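Local coordinates for protein D-mandelate dehydrogenase (Rhodotorula graminis, PDB 2W2L) that binds NAD and probably oxidises D-mandelate, or reduces the matching 2-oxo acids, as a D-2-hydroxyacid dehydrogenase, at residues K189-D194 and G207-D212. Sequence-based numbering, arbitrary orientation.
With NAD (nicotinamide-adenine-dinucleotide), chain K.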
ATOM      1  N   LYS D 189      14.598   6.217  -4.007  1.00 15.48           N
ATOM      2  CA  LYS D 189      15.530   6.369  -5.110  1.00 17.75           C
ATOM      3  C   LYS D 189      15.586   5.058  -5.906  1.00 17.43           C
ATOM      4  O   LYS D 189      15.289   3.977  -5.350  1.00 18.36           O
ATOM      5  CB  LYS D 189      16.917   6.751  -4.606  1.00 18.12           C
ATOM      6  CG  LYS D 189      17.036   8.175  -4.000  1.00 20.25           C
ATOM      7  CD  LYS D 189      18.257   8.260  -2.962  1.00 20.99           C
ATOM      8  CE  LYS D 189      18.755   9.708  -2.610  1.00 23.64           C
ATOM      9  NZ  LYS D 189      17.887  10.503  -1.661  1.00 24.14           N
ATOM     10  N   LEU D 190      15.957   5.133  -7.193  1.00 16.50           N
ATOM     11  CA  LEU D 190      15.992   3.940  -8.065  1.00 15.87           C
ATOM     12  C   LEU D 190      17.371   3.526  -8.623  1.00 15.74           C
ATOM     13  O   LEU D 190      18.079   4.320  -9.254  1.00 14.71           O
ATOM     14  CB  LEU D 190      14.940   4.016  -9.203  1.00 15.76           C
ATOM     15  CG  LEU D 190      14.791   2.834 -10.193  1.00 16.43           C
ATOM     16  CD1 LEU D 190      14.000   1.713  -9.614  1.00 18.64           C
ATOM     17  CD2 LEU D 190      14.151   3.236 -11.490  1.00 15.68           C
ATOM     18  N   VAL D 191      17.734   2.258  -8.393  1.00 15.58           N
ATOM     19  CA  VAL D 191      18.788   1.642  -9.172  1.00 14.74           C
ATOM     20  C   VAL D 191      18.219   0.408  -9.766  1.00 14.95           C
ATOM     21  O   VAL D 191      17.392  -0.254  -9.132  1.00 16.01           O
ATOM     22  CB  VAL D 191      20.093   1.411  -8.386  1.00 14.36           C
ATOM     23  CG1 VAL D 191      20.195   2.431  -7.301  1.00 12.37           C
ATOM     24  CG2 VAL D 191      20.232  -0.002  -7.849  1.00 15.18           C
ATOM     25  N   TYR D 192      18.611   0.109 -10.991  1.00 14.64           N
ATOM     26  CA  TYR D 192      18.054  -1.050 -11.639  1.00 15.08           C
ATOM     27  C   TYR D 192      19.092  -1.843 -12.369  1.00 15.93           C
ATOM     28  O   TYR D 192      20.105  -1.283 -12.841  1.00 14.62           O
ATOM     29  CB  TYR D 192      16.925  -0.689 -12.604  1.00 14.58           C
ATOM     30  CG  TYR D 192      17.400  -0.066 -13.878  1.00 14.79           C
ATOM     31  CD1 TYR D 192      17.443  -0.797 -15.079  1.00 13.99           C
ATOM     32  CD2 TYR D 192      17.813   1.260 -13.902  1.00 14.27           C
ATOM     33  CE1 TYR D 192      17.905  -0.209 -16.281  1.00 13.44           C
ATOM     34  CE2 TYR D 192      18.266   1.860 -15.093  1.00 14.58           C
ATOM     35  CZ  TYR D 192      18.310   1.133 -16.272  1.00 15.52           C
ATOM     36  OH  TYR D 192      18.749   1.787 -17.418  1.00 16.69           O
ATOM     37  N   TYR D 193      18.830  -3.155 -12.439  1.00 16.71           N
ATOM     38  CA  TYR D 193      19.529  -3.995 -13.370  1.00 18.62           C
ATOM     39  C   TYR D 193      18.580  -4.499 -14.442  1.00 19.53           C
ATOM     40  O   TYR D 193      17.480  -4.947 -14.125  1.00 20.33           O
ATOM     41  CB  TYR D 193      20.264  -5.166 -12.682  1.00 18.95           C
ATOM     42  CG  TYR D 193      20.592  -6.243 -13.711  1.00 21.11           C
ATOM     43  CD1 TYR D 193      21.752  -6.163 -14.508  1.00 18.19           C
ATOM     44  CD2 TYR D 193      19.686  -7.290 -13.951  1.00 21.65           C
ATOM     45  CE1 TYR D 193      22.024  -7.126 -15.461  1.00 17.72           C
ATOM     46  CE2 TYR D 193      19.940  -8.231 -14.908  1.00 21.66           C
ATOM     47  CZ  TYR D 193      21.111  -8.143 -15.667  1.00 21.32           C
ATOM     48  OH  TYR D 193      21.323  -9.128 -16.621  1.00 23.61           O
ATOM     49  N   ASP D 194      18.994  -4.470 -15.706  1.00 21.01           N
ATOM     50  CA  ASP D 194      18.170  -5.064 -16.768  1.00 22.54           C
ATOM     51  C   ASP D 194      18.930  -5.426 -18.033  1.00 23.43           C
ATOM     52  O   ASP D 194      19.922  -4.782 -18.407  1.00 23.31           O
ATOM     53  CB  ASP D 194      17.002  -4.151 -17.149  1.00 23.07           C
ATOM     54  CG  ASP D 194      15.904  -4.886 -17.964  1.00 26.70           C
ATOM     55  OD1 ASP D 194      15.091  -4.186 -18.601  1.00 28.64           O
ATOM     56  OD2 ASP D 194      15.850  -6.157 -17.971  1.00 30.03           O
ATOM     57  N   GLY D 207      14.962   9.116 -12.420  1.00 26.94           N
ATOM     58  CA  GLY D 207      16.255   9.175 -11.740  1.00 26.53           C
ATOM     59  C   GLY D 207      16.855   7.770 -11.685  1.00 26.63           C
ATOM     60  O   GLY D 207      17.385   7.351 -10.653  1.00 26.97           O
ATOM     61  N   ALA D 208      16.757   7.025 -12.784  1.00 25.90           N
ATOM     62  CA  ALA D 208      17.150   5.626 -12.757  1.00 25.91           C
ATOM     63  C   ALA D 208      18.651   5.603 -12.832  1.00 25.88           C
ATOM     64  O   ALA D 208      19.238   6.353 -13.626  1.00 27.09           O
ATOM     65  CB  ALA D 208      16.515   4.837 -13.946  1.00 25.64           C
ATOM     66  N   GLU D 209      19.282   4.798 -11.986  1.00 24.90           N
ATOM     67  CA  GLU D 209      20.716   4.584 -12.115  1.00 24.13           C
ATOM     68  C   GLU D 209      20.979   3.125 -12.417  1.00 23.19           C
ATOM     69  O   GLU D 209      20.716   2.278 -11.584  1.00 23.80           O
ATOM     70  CB  GLU D 209      21.462   4.996 -10.853  1.00 24.05           C
ATOM     71  CG  GLU D 209      22.950   4.670 -10.918  1.00 23.97           C
ATOM     72  CD  GLU D 209      23.614   4.659  -9.545  1.00 26.12           C
ATOM     73  OE1 GLU D 209      23.139   5.384  -8.632  1.00 25.88           O
ATOM     74  OE2 GLU D 209      24.628   3.934  -9.379  1.00 27.30           O
ATOM     75  N   ARG D 210      21.501   2.828 -13.595  1.00 22.43           N
ATOM     76  CA  ARG D 210      21.711   1.433 -13.970  1.00 22.13           C
ATOM     77  C   ARG D 210      22.967   0.879 -13.341  1.00 21.25           C
ATOM     78  O   ARG D 210      23.898   1.627 -13.108  1.00 21.01           O
ATOM     79  CB  ARG D 210      21.806   1.271 -15.478  1.00 22.50           C
ATOM     80  CG  ARG D 210      21.679  -0.174 -15.956  1.00 23.94           C
ATOM     81  CD  ARG D 210      22.152  -0.249 -17.358  1.00 26.60           C
ATOM     82  NE  ARG D 210      21.777  -1.470 -18.031  1.00 26.83           N
ATOM     83  CZ  ARG D 210      22.055  -1.675 -19.309  1.00 27.87           C
ATOM     84  NH1 ARG D 210      22.702  -0.722 -19.995  1.00 28.62           N
ATOM     85  NH2 ARG D 210      21.684  -2.801 -19.901  1.00 26.01           N
ATOM     86  N   VAL D 211      22.970  -0.416 -13.039  1.00 20.03           N
ATOM     87  CA  VAL D 211      24.184  -1.116 -12.607  1.00 18.93           C
ATOM     88  C   VAL D 211      24.349  -2.375 -13.439  1.00 19.11           C
ATOM     89  O   VAL D 211      23.381  -2.823 -14.069  1.00 19.43           O
ATOM     90  CB  VAL D 211      24.169  -1.452 -11.089  1.00 18.90           C
ATOM     91  CG1 VAL D 211      24.207  -0.151 -10.273  1.00 16.78           C
ATOM     92  CG2 VAL D 211      22.987  -2.385 -10.706  1.00 17.01           C
ATOM     93  N   ASP D 212      25.541  -2.961 -13.445  1.00 18.99           N
ATOM     94  CA  ASP D 212      25.803  -4.095 -14.368  1.00 19.13           C
ATOM     95  C   ASP D 212      25.396  -5.465 -13.927  1.00 18.29           C
ATOM     96  O   ASP D 212      24.941  -6.219 -14.767  1.00 19.03           O
ATOM     97  CB  ASP D 212      27.249  -4.145 -14.859  1.00 20.06           C
ATOM     98  CG  ASP D 212      27.669  -2.831 -15.466  1.00 21.90           C
ATOM     99  OD1 ASP D 212      26.800  -2.215 -16.136  1.00 18.95           O
ATOM    100  OD2 ASP D 212      28.827  -2.426 -15.227  1.00 25.99           O
TER
HETATM  101  PA  NAD K1346       7.772  -6.394 -20.051  0.50 23.62           P
HETATM  102  O1A NAD K1346       7.126  -7.368 -20.964  0.50 22.88           O
HETATM  103  O2A NAD K1346       8.139  -5.169 -20.865  0.50 19.37           O
HETATM  104  O5B NAD K1346       8.944  -7.129 -19.215  0.50 23.71           O
HETATM  105  C5B NAD K1346      10.177  -7.569 -19.751  0.50 25.84           C
HETATM  106  C4B NAD K1346      11.286  -6.639 -19.239  0.50 27.10           C
HETATM  107  O4B NAD K1346      12.242  -7.308 -18.429  0.50 27.00           O
HETATM  108  C3B NAD K1346      12.044  -5.984 -20.389  0.50 27.49           C
HETATM  109  O3B NAD K1346      12.299  -4.625 -20.123  0.50 26.14           O
HETATM  110  C2B NAD K1346      13.358  -6.714 -20.428  0.50 27.59           C
HETATM  111  O2B NAD K1346      14.372  -5.809 -20.801  0.50 30.29           O
HETATM  112  C1B NAD K1346      13.523  -7.301 -19.030  0.50 27.81           C
HETATM  113  N9A NAD K1346      13.968  -8.706 -19.127  0.50 29.58           N
HETATM  114  C8A NAD K1346      13.638  -9.563 -20.164  0.50 29.43           C
HETATM  115  N7A NAD K1346      14.212 -10.766 -19.934  0.50 29.61           N
HETATM  116  C5A NAD K1346      14.893 -10.698 -18.761  0.50 28.55           C
HETATM  117  C6A NAD K1346      15.651 -11.653 -18.097  0.50 27.52           C
HETATM  118  N6A NAD K1346      15.997 -12.766 -18.753  0.50 27.02           N
HETATM  119  N1A NAD K1346      16.271 -11.305 -16.912  0.50 28.26           N
HETATM  120  C2A NAD K1346      16.133 -10.023 -16.395  0.50 28.80           C
HETATM  121  N3A NAD K1346      15.377  -9.076 -17.070  0.50 28.82           N
HETATM  122  C4A NAD K1346      14.763  -9.409 -18.240  0.50 29.03           C
HETATM  123  O3  NAD K1346       6.847  -6.064 -18.767  0.50 24.40           O
HETATM  124  PN  NAD K1346       6.064  -7.160 -17.840  0.50 27.06           P
HETATM  125  O1N NAD K1346       5.002  -6.319 -17.272  0.50 25.89           O
HETATM  126  O2N NAD K1346       5.652  -8.365 -18.620  0.50 26.75           O
HETATM  127  O5D NAD K1346       7.011  -7.666 -16.625  0.50 25.83           O
HETATM  128  C5D NAD K1346       7.417  -9.021 -16.550  0.50 26.19           C
HETATM  129  C4D NAD K1346       6.902  -9.790 -15.332  0.50 26.80           C
HETATM  130  O4D NAD K1346       5.652  -9.338 -14.802  0.50 28.33           O
HETATM  131  C3D NAD K1346       6.680 -11.238 -15.749  0.50 28.88           C
HETATM  132  O3D NAD K1346       7.324 -12.179 -14.914  0.50 28.56           O
HETATM  133  C2D NAD K1346       5.204 -11.453 -15.553  0.50 30.62           C
HETATM  134  O2D NAD K1346       4.894 -12.822 -15.342  0.50 31.43           O
HETATM  135  C1D NAD K1346       4.910 -10.495 -14.398  0.50 30.69           C
HETATM  136  N1N NAD K1346       3.439 -10.374 -14.157  0.50 31.31           N
HETATM  137  C2N NAD K1346       2.929 -10.546 -12.889  0.50 30.40           C
HETATM  138  C3N NAD K1346       1.541 -10.443 -12.643  0.50 30.02           C
HETATM  139  C7N NAD K1346       0.946 -10.707 -11.276  0.50 28.52           C
HETATM  140  O7N NAD K1346      -0.383 -11.202 -11.231  0.50 27.43           O
HETATM  141  N7N NAD K1346       1.661 -10.488 -10.155  0.50 24.43           N
HETATM  142  C4N NAD K1346       0.672 -10.201 -13.709  0.50 30.01           C
HETATM  143  C5N NAD K1346       1.186 -10.048 -14.994  0.50 30.91           C
HETATM  144  C6N NAD K1346       2.567 -10.140 -15.206  0.50 31.58           C
HETATM  145  O   HOH W   1      15.499   7.767  -8.369  1.00 16.36           O
HETATM  146  O   HOH W   2      21.743  -3.474 -16.021  1.00 17.74           O
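Strands 189-193 and 208-210 run parallel, their axes 34° apart, with Val-191 beside Glu-209 and Tyr-192 beside Arg-210, zipped by Glu-209 N to Leu-190 O, Tyr-192 N to Glu-209 O and Val-211 N to Tyr-192 O, the last 3.0 Å long. Water 1 carries the ladder on at one end, bridging Leu-190 N and Gly-207 O; water 2 does so at the other, accepting hydrogen bonds from Asp-194 N and Arg-210 NE and donating to Val-211 O. Arg-210 CG, anti to the backbone N (chi1 -166°), lies over one face of the Tyr-192 ring, a CH-pi contact 4.0 Å from the ring centroid. From there the extended chain runs on to Asp-194, where NH2 meets the backbone O at 3.0 Å in an almost straight bond (171° at the hydrogen), within the guanidinium plane. Ala-208 CB also packs on this side of the sheet, 3.6 Å from Tyr-192 CE2 and 3.8 Å from Leu-190 CD2. The Tyr-192 hydroxyl is hydrogen-bonded to Glu-203 OE2 on helix 200-206. Further along, the Tyr-193 ring turns its edge to the carbonyls of Val-211 and Asp-212, CE1 3.1 Å from Asp-212 O. The Asp-194 carboxylate points the other way, to the cofactor: OD1 accepts a hydrogen bond from NAD O2B at 2.8 Å and a longer one from O3B. An acidic residue at the end of the second strand of the Rossmann domain, bound to the adenosine ribose hydroxyls, is characteristic of many NAD-dependent dehydrogenases. The pair belongs to a beta-alpha-beta unit whose connecting helix 200-206 covers the Leu-190 and Ala-208 side, while helix 214-220 packs against Val-191 and Val-211; strand 208-210 forms the edge of the sheet, and strand 165-169 flanks 189-193 on its other side.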